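Local atomic coordinates of arginyl-trna synthetase (Thermus thermophilus, PDB entry 1IQ0), a protein that probably catalyses the ATP-dependent attachment of L-arginine to tRNA(Arg), with release of AMP and diphosphate, as a monomeric class I aminoacyl-tRNA synthetase. Residues 226-230 / 405-409; 436-441 / 470-474; 551-555 / 566-570. One frame throughout, in Å; residues are numbered along the deposited sequence.

Contact 1 of 3, residues 226-230 / 405-409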
# COMPACT_ATOMS: atom_id res chain seq x y z
N THR A 226 -3.05 -18.28 -0.91
CA THR A 226 -2.57 -17.49 0.22
C THR A 226 -2.77 -16.00 -0.06
O THR A 226 -3.20 -15.24 0.81
CB THR A 226 -1.07 -17.76 0.47
OG1 THR A 226 -0.86 -19.17 0.61
CG2 THR A 226 -0.59 -17.06 1.74
N MET A 227 -2.47 -15.58 -1.29
CA MET A 227 -2.63 -14.19 -1.69
C MET A 227 -4.09 -13.80 -1.52
O MET A 227 -4.41 -12.72 -1.02
CB MET A 227 -2.23 -14.01 -3.16
CG MET A 227 -0.75 -14.23 -3.44
SD MET A 227 -0.40 -14.32 -5.22
CE MET A 227 1.11 -15.35 -5.22
N HIS A 228 -4.98 -14.69 -1.95
CA HIS A 228 -6.42 -14.48 -1.86
C HIS A 228 -6.86 -14.38 -0.40
O HIS A 228 -7.67 -13.51 -0.05
CB HIS A 228 -7.15 -15.64 -2.53
CG HIS A 228 -8.64 -15.51 -2.50
ND1 HIS A 228 -9.33 -14.58 -3.26
CD2 HIS A 228 -9.58 -16.15 -1.76
CE1 HIS A 228 -10.62 -14.66 -2.99
NE2 HIS A 228 -10.80 -15.60 -2.08
N ALA A 229 -6.34 -15.25 0.46
CA ALA A 229 -6.71 -15.23 1.87
C ALA A 229 -6.21 -13.96 2.55
O ALA A 229 -6.72 -13.58 3.61
CB ALA A 229 -6.15 -16.45 2.59
N LEU A 230 -5.22 -13.31 1.96
CA LEU A 230 -4.69 -12.07 2.53
C LEU A 230 -5.49 -10.88 2.03
O LEU A 230 -5.18 -9.74 2.35
CB LEU A 230 -3.21 -11.91 2.18
CG LEU A 230 -2.25 -12.84 2.91
CD1 LEU A 230 -0.84 -12.67 2.35
CD2 LEU A 230 -2.27 -12.53 4.41
N VAL A 405 3.35 -18.23 5.64
CA VAL A 405 2.26 -17.30 5.84
C VAL A 405 0.99 -18.08 6.15
O VAL A 405 0.18 -17.64 6.96
CB VAL A 405 2.04 -16.45 4.57
CG1 VAL A 405 0.74 -15.64 4.70
CG2 VAL A 405 3.22 -15.51 4.37
N ASP A 406 0.83 -19.23 5.52
CA ASP A 406 -0.35 -20.04 5.76
C ASP A 406 -0.45 -20.47 7.22
O ASP A 406 -1.55 -20.59 7.76
CB ASP A 406 -0.36 -21.27 4.86
CG ASP A 406 -0.60 -20.92 3.40
OD1 ASP A 406 -1.28 -19.89 3.14
OD2 ASP A 406 -0.14 -21.67 2.53
N GLU A 407 0.70 -20.69 7.86
CA GLU A 407 0.70 -21.09 9.26
C GLU A 407 0.38 -19.89 10.14
O GLU A 407 -0.37 -20.02 11.11
CB GLU A 407 2.06 -21.67 9.66
CG GLU A 407 2.37 -22.99 8.98
CD GLU A 407 3.75 -23.50 9.31
OE1 GLU A 407 4.01 -23.81 10.50
OE2 GLU A 407 4.59 -23.59 8.38
N VAL A 408 0.93 -18.72 9.81
CA VAL A 408 0.65 -17.54 10.60
C VAL A 408 -0.85 -17.26 10.51
O VAL A 408 -1.48 -16.91 11.50
CB VAL A 408 1.44 -16.31 10.11
CG1 VAL A 408 0.99 -15.06 10.87
CG2 VAL A 408 2.94 -16.52 10.33
N LEU A 409 -1.42 -17.46 9.32
CA LEU A 409 -2.85 -17.24 9.14
C LEU A 409 -3.66 -18.20 10.00
O LEU A 409 -4.58 -17.77 10.71
CB LEU A 409 -3.24 -17.43 7.67
CG LEU A 409 -2.85 -16.31 6.70
CD1 LEU A 409 -3.24 -16.70 5.28
CD2 LEU A 409 -3.54 -15.02 7.11

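Contact 2 of 3, residues 436-441 / 470-474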
# COMPACT_ATOMS: atom_id res chain seq x y z
N MET A 436 -12.21 -12.70 9.92
CA MET A 436 -12.12 -11.26 9.78
C MET A 436 -11.18 -10.64 10.78
O MET A 436 -10.40 -9.75 10.44
CB MET A 436 -13.51 -10.63 9.92
CG MET A 436 -14.44 -10.97 8.78
SD MET A 436 -15.93 -9.95 8.76
CE MET A 436 -16.78 -10.66 7.34
N VAL A 437 -11.26 -11.10 12.03
CA VAL A 437 -10.40 -10.57 13.08
C VAL A 437 -8.93 -10.92 12.84
O VAL A 437 -8.05 -10.07 13.01
CB VAL A 437 -10.84 -11.10 14.46
CG1 VAL A 437 -9.90 -10.61 15.54
CG2 VAL A 437 -12.26 -10.64 14.75
N ALA A 438 -8.66 -12.16 12.44
CA ALA A 438 -7.29 -12.59 12.17
C ALA A 438 -6.72 -11.81 10.99
O ALA A 438 -5.58 -11.35 11.03
CB ALA A 438 -7.25 -14.09 11.88
N LEU A 439 -7.53 -11.66 9.94
CA LEU A 439 -7.12 -10.93 8.74
C LEU A 439 -6.85 -9.46 9.07
O LEU A 439 -5.90 -8.86 8.58
CB LEU A 439 -8.21 -11.02 7.66
CG LEU A 439 -7.93 -10.25 6.36
CD1 LEU A 439 -6.68 -10.81 5.69
CD2 LEU A 439 -9.13 -10.37 5.43
N GLY A 440 -7.72 -8.90 9.92
CA GLY A 440 -7.58 -7.51 10.32
C GLY A 440 -6.33 -7.28 11.15
O GLY A 440 -5.65 -6.26 11.02
N ALA A 441 -6.03 -8.24 12.02
CA ALA A 441 -4.85 -8.14 12.87
C ALA A 441 -3.59 -8.14 11.99
O ALA A 441 -2.69 -7.33 12.17
CB ALA A 441 -4.81 -9.30 13.84
N GLY A 470 -5.59 -3.83 14.41
CA GLY A 470 -6.71 -3.86 13.49
C GLY A 470 -7.99 -4.21 14.23
O GLY A 470 -9.03 -3.58 14.02
N PRO A 471 -7.97 -5.23 15.10
CA PRO A 471 -9.18 -5.60 15.85
C PRO A 471 -9.72 -4.43 16.68
O PRO A 471 -10.93 -4.29 16.85
CB PRO A 471 -8.70 -6.77 16.71
CG PRO A 471 -7.70 -7.44 15.80
CD PRO A 471 -6.91 -6.25 15.28
N TYR A 472 -8.82 -3.59 17.19
CA TYR A 472 -9.21 -2.41 17.97
C TYR A 472 -10.10 -1.52 17.11
O TYR A 472 -11.19 -1.13 17.52
CB TYR A 472 -7.97 -1.61 18.40
CG TYR A 472 -8.26 -0.31 19.13
CD1 TYR A 472 -8.71 -0.30 20.46
CD2 TYR A 472 -8.05 0.92 18.50
CE1 TYR A 472 -8.94 0.90 21.13
CE2 TYR A 472 -8.27 2.12 19.16
CZ TYR A 472 -8.72 2.10 20.47
OH TYR A 472 -8.93 3.30 21.12
N VAL A 473 -9.63 -1.20 15.90
CA VAL A 473 -10.40 -0.36 14.99
C VAL A 473 -11.69 -1.07 14.57
O VAL A 473 -12.75 -0.45 14.46
CB VAL A 473 -9.59 0.02 13.73
CG1 VAL A 473 -10.40 0.95 12.84
CG2 VAL A 473 -8.26 0.66 14.14
N GLN A 474 -11.60 -2.38 14.33
CA GLN A 474 -12.78 -3.14 13.93
C GLN A 474 -13.84 -3.08 15.04
O GLN A 474 -15.03 -2.93 14.76
CB GLN A 474 -12.42 -4.60 13.64
CG GLN A 474 -11.56 -4.83 12.39
CD GLN A 474 -11.25 -6.31 12.17
OE1 GLN A 474 -10.77 -6.99 13.09
NE2 GLN A 474 -11.51 -6.81 10.97
O HOH W 1 -3.18 -5.63 14.34

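Contact 3 of 3, residues 551-555 / 566-570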
# COMPACT_ATOMS: atom_id res chain seq x y z
N PRO A 551 -23.78 8.78 31.81
CA PRO A 551 -23.13 8.90 30.50
C PRO A 551 -23.25 10.35 30.05
O PRO A 551 -24.31 10.94 30.22
CB PRO A 551 -23.96 7.97 29.62
CG PRO A 551 -24.49 6.93 30.60
CD PRO A 551 -24.88 7.80 31.78
N ALA A 552 -22.19 10.92 29.50
CA ALA A 552 -22.26 12.31 29.07
C ALA A 552 -22.60 12.42 27.59
O ALA A 552 -22.93 13.49 27.10
CB ALA A 552 -20.94 13.03 29.36
N THR A 553 -22.56 11.30 26.88
CA THR A 553 -22.83 11.35 25.45
C THR A 553 -23.83 10.29 24.96
O THR A 553 -23.72 9.81 23.83
CB THR A 553 -21.50 11.23 24.68
OG1 THR A 553 -21.68 11.65 23.33
CG2 THR A 553 -21.01 9.80 24.71
N PRO A 554 -24.84 9.95 25.78
CA PRO A 554 -25.82 8.94 25.36
C PRO A 554 -26.56 9.29 24.08
O PRO A 554 -26.86 10.46 23.83
CB PRO A 554 -26.74 8.82 26.57
CG PRO A 554 -26.79 10.25 27.09
CD PRO A 554 -25.30 10.66 26.99
N VAL A 555 -26.85 8.28 23.27
CA VAL A 555 -27.55 8.46 22.00
C VAL A 555 -29.04 8.14 22.10
O VAL A 555 -29.89 9.00 21.87
CB VAL A 555 -26.95 7.56 20.89
CG1 VAL A 555 -27.63 7.84 19.55
CG2 VAL A 555 -25.46 7.77 20.78
N ARG A 566 -26.63 12.83 17.22
CA ARG A 566 -25.66 11.81 17.62
C ARG A 566 -25.71 10.57 16.74
O ARG A 566 -24.67 9.96 16.48
CB ARG A 566 -25.84 11.44 19.10
CG ARG A 566 -25.27 12.54 20.00
CD ARG A 566 -25.41 12.27 21.48
NE ARG A 566 -24.79 13.36 22.22
CZ ARG A 566 -25.11 13.72 23.46
NH1 ARG A 566 -26.06 13.06 24.12
NH2 ARG A 566 -24.49 14.74 24.02
N LEU A 567 -26.90 10.21 16.26
CA LEU A 567 -27.02 9.05 15.39
C LEU A 567 -26.32 9.32 14.05
O LEU A 567 -25.64 8.44 13.52
CB LEU A 567 -28.50 8.71 15.16
CG LEU A 567 -29.21 7.97 16.31
CD1 LEU A 567 -30.70 7.90 16.04
CD2 LEU A 567 -28.62 6.57 16.46
N SER A 568 -26.47 10.53 13.51
CA SER A 568 -25.82 10.88 12.25
C SER A 568 -24.31 10.94 12.42
O SER A 568 -23.55 10.56 11.52
CB SER A 568 -26.34 12.22 11.72
OG SER A 568 -27.69 12.12 11.32
N LEU A 569 -23.86 11.41 13.58
CA LEU A 569 -22.43 11.48 13.85
C LEU A 569 -21.88 10.07 14.01
O LEU A 569 -20.78 9.76 13.54
CB LEU A 569 -22.18 12.28 15.13
CG LEU A 569 -20.73 12.58 15.50
CD1 LEU A 569 -20.04 13.32 14.36
CD2 LEU A 569 -20.71 13.42 16.78
N VAL A 570 -22.65 9.21 14.68
CA VAL A 570 -22.25 7.82 14.88
C VAL A 570 -22.19 7.12 13.52
O VAL A 570 -21.29 6.33 13.26
CB VAL A 570 -23.26 7.09 15.81
CG1 VAL A 570 -23.04 5.58 15.74
CG2 VAL A 570 -23.08 7.57 17.25

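Contact 1 of 3, residues 226-230 / 405-409
Thr226 meets Asp406 and Val405 where the C-terminal end of helix 213-229 comes up against the first turn of helix 405-423. The contact is a helix-to-helix junction within the class I catalytic region, formed by parts of the chain 175 residues apart. It borders the predicted 'HIGH' motif: Val405 shares a backbone hydrogen bond with Leu118 of that motif and also touches it with its side chain, while Val408 packs on Val120.

The polar part is small and directional. Thr226 OG1 donates to Asp406 OD1 at 2.7 Å, meeting the oxygen on its syn side and 18° out of the carboxylate plane. Lys175 closes the group from outside, its NZ forming a salt bridge with Asp406 OD2 and a hydrogen bond with Thr226 OG1. The hydroxyl is thus held by two partners and the carboxylate is engaged through both oxygens; with the lysine cation beside it, the negative charge of the aspartate is likely to be steadied.

The apolar part follows from how the threonine is turned. With OG1 beside the backbone N (chi1 -54°), its methyl stands anti to that N and faces the valine, Thr226 CG2 lying 3.5 Å from Val405 CG1. The same valine branch is met by Leu230, whose CD1 is 4.1 Å from Val405 CG1. Leu230 is the first residue past the helix end, and its side chain crosses that of Val405 at a slant. Leu123 of helix 120-138 touches both Leu230 and Val405, so this apolar patch continues into the helix that carries the end of the motif.

One turn further along helix 405-423, Leu409 straddles the helix end with its fork: Leu409 CD1 rests 4.0 Å from Ala229 CB, and Leu409 CD2 lies 3.9 Å from Leu230 CD2.

Contact 2 of 3, residues 436-441 / 470-474
Gln474 reaches across to the backbone of Met436, its NE2 donating to Met436 O at 3.2 Å with an N-H...O angle of 166°. The acceptor lies close to the plane of the glutamine amide, yet the donor stands above the carbonyl plane, 66° out of it. The helical bond from Gly440 N arrives at Met436 O from the opposite face, so two donors grip one oxygen. Extended beyond CG, the glutamine chain carries its amide over Gly440, where a beta carbon would clash with NE2.

Beside it, the Pro471 ring lies against the helix, with Pro471 CG 3.9 Å from Val437 CG1 and Pro471 CD 3.7 Å from Ala441 CA. Gly470 CA comes within 3.6 Å of Gly440 O, a spacing that a side chain on Gly470 would violate.

Glycine on both sides thus permits a close helix crossing, the axes of segments 436-441 and 470-474 approaching to 8.5 Å, with 123° between their N-to-C directions. It joins helix 430-448 of the catalytic region to the start of helix 470-487, which leads into the anticodon-binding domain. A water bridges Ala441 O and Gly470 N.

Pro587 O also accepts from Gln474 NE2, while the buried Gln474 OE1 has no polar partner in the model. A leucine here would probably leave Pro587 O without this donor and take from Met436 O the second of its two donors. Tyr472 N, in the same first turn, is bonded to Thr469 OG1.

Contact 3 of 3, residues 551-555 / 566-570
In the helical DALR anticodon-binding domain, the loop that leads from strand 550-551 to helix 562-583 folds back on that helix, and Arg566 grips it at Pro554. The arginine chain is extended from CG to NE and carries the guanidinium to the loop backbone. There Arg566 NH1 donates to Pro554 O at 2.7 Å. The bond is short but bent, with an N-H...O angle of 143°, and the donor is tilted 19° from the carbonyl plane. Thr553 supplies the lid: its CA sits 3.8 Å above the guanidinium plane, over the centre of the group. Alongside, the Pro554 ring points the same way as the arginine, with Pro554 CD 3.8 Å from Arg566 NH1. Glu502 forms a salt bridge with Arg566 NE, so the guanidinium is fixed by two polar partners on different nitrogens, and its charge has a carboxylate close by.

Val555 continues the contact with apolar groups. Because CG1 stands anti to its backbone N (chi1 -176°), that branch runs up to Leu567, where Val555 CG1 and Leu567 CD2 approach to 3.5 Å, tighter than a usual carbon contact. The other branch is looser, Val555 CG2 lying 4.3 Å from Val570 CG2. The aliphatic base of the arginine lies against both branches, with Arg566 CB 4.0 Å from Val555 CG1.

Helix 525-544 lies against both partners, Tyr542 touching Thr553 and Arg566 while Trp539 meets Val570. Tyr501 and Glu502 of helix 500-509 touch the loop at Ala552 and Thr553, and helix 470-487 packs on Val570 through Ala480 and Leu484.

Contacts 1 and 2 are neighbours, their centres 15 Å apart, and they touch directly: Ala229 O lies 3.5 Å from Leu439 CD1. Helices 405-423 and 430-448, one from each contact, follow each other in the chain and also pack together, Ala438 resting on Ala412. The 'HIGH' motif adjoins contact 1, and contact 2 carries the fold onward into the anticodon-binding domain. Contact 3 lies far out, its centre 24 Å from that of contact 2 and 38 Å from that of contact 1, without touching either. Helix 470-487 spans the gap, beginning in contact 2 and running on to pack against the helix of contact 3.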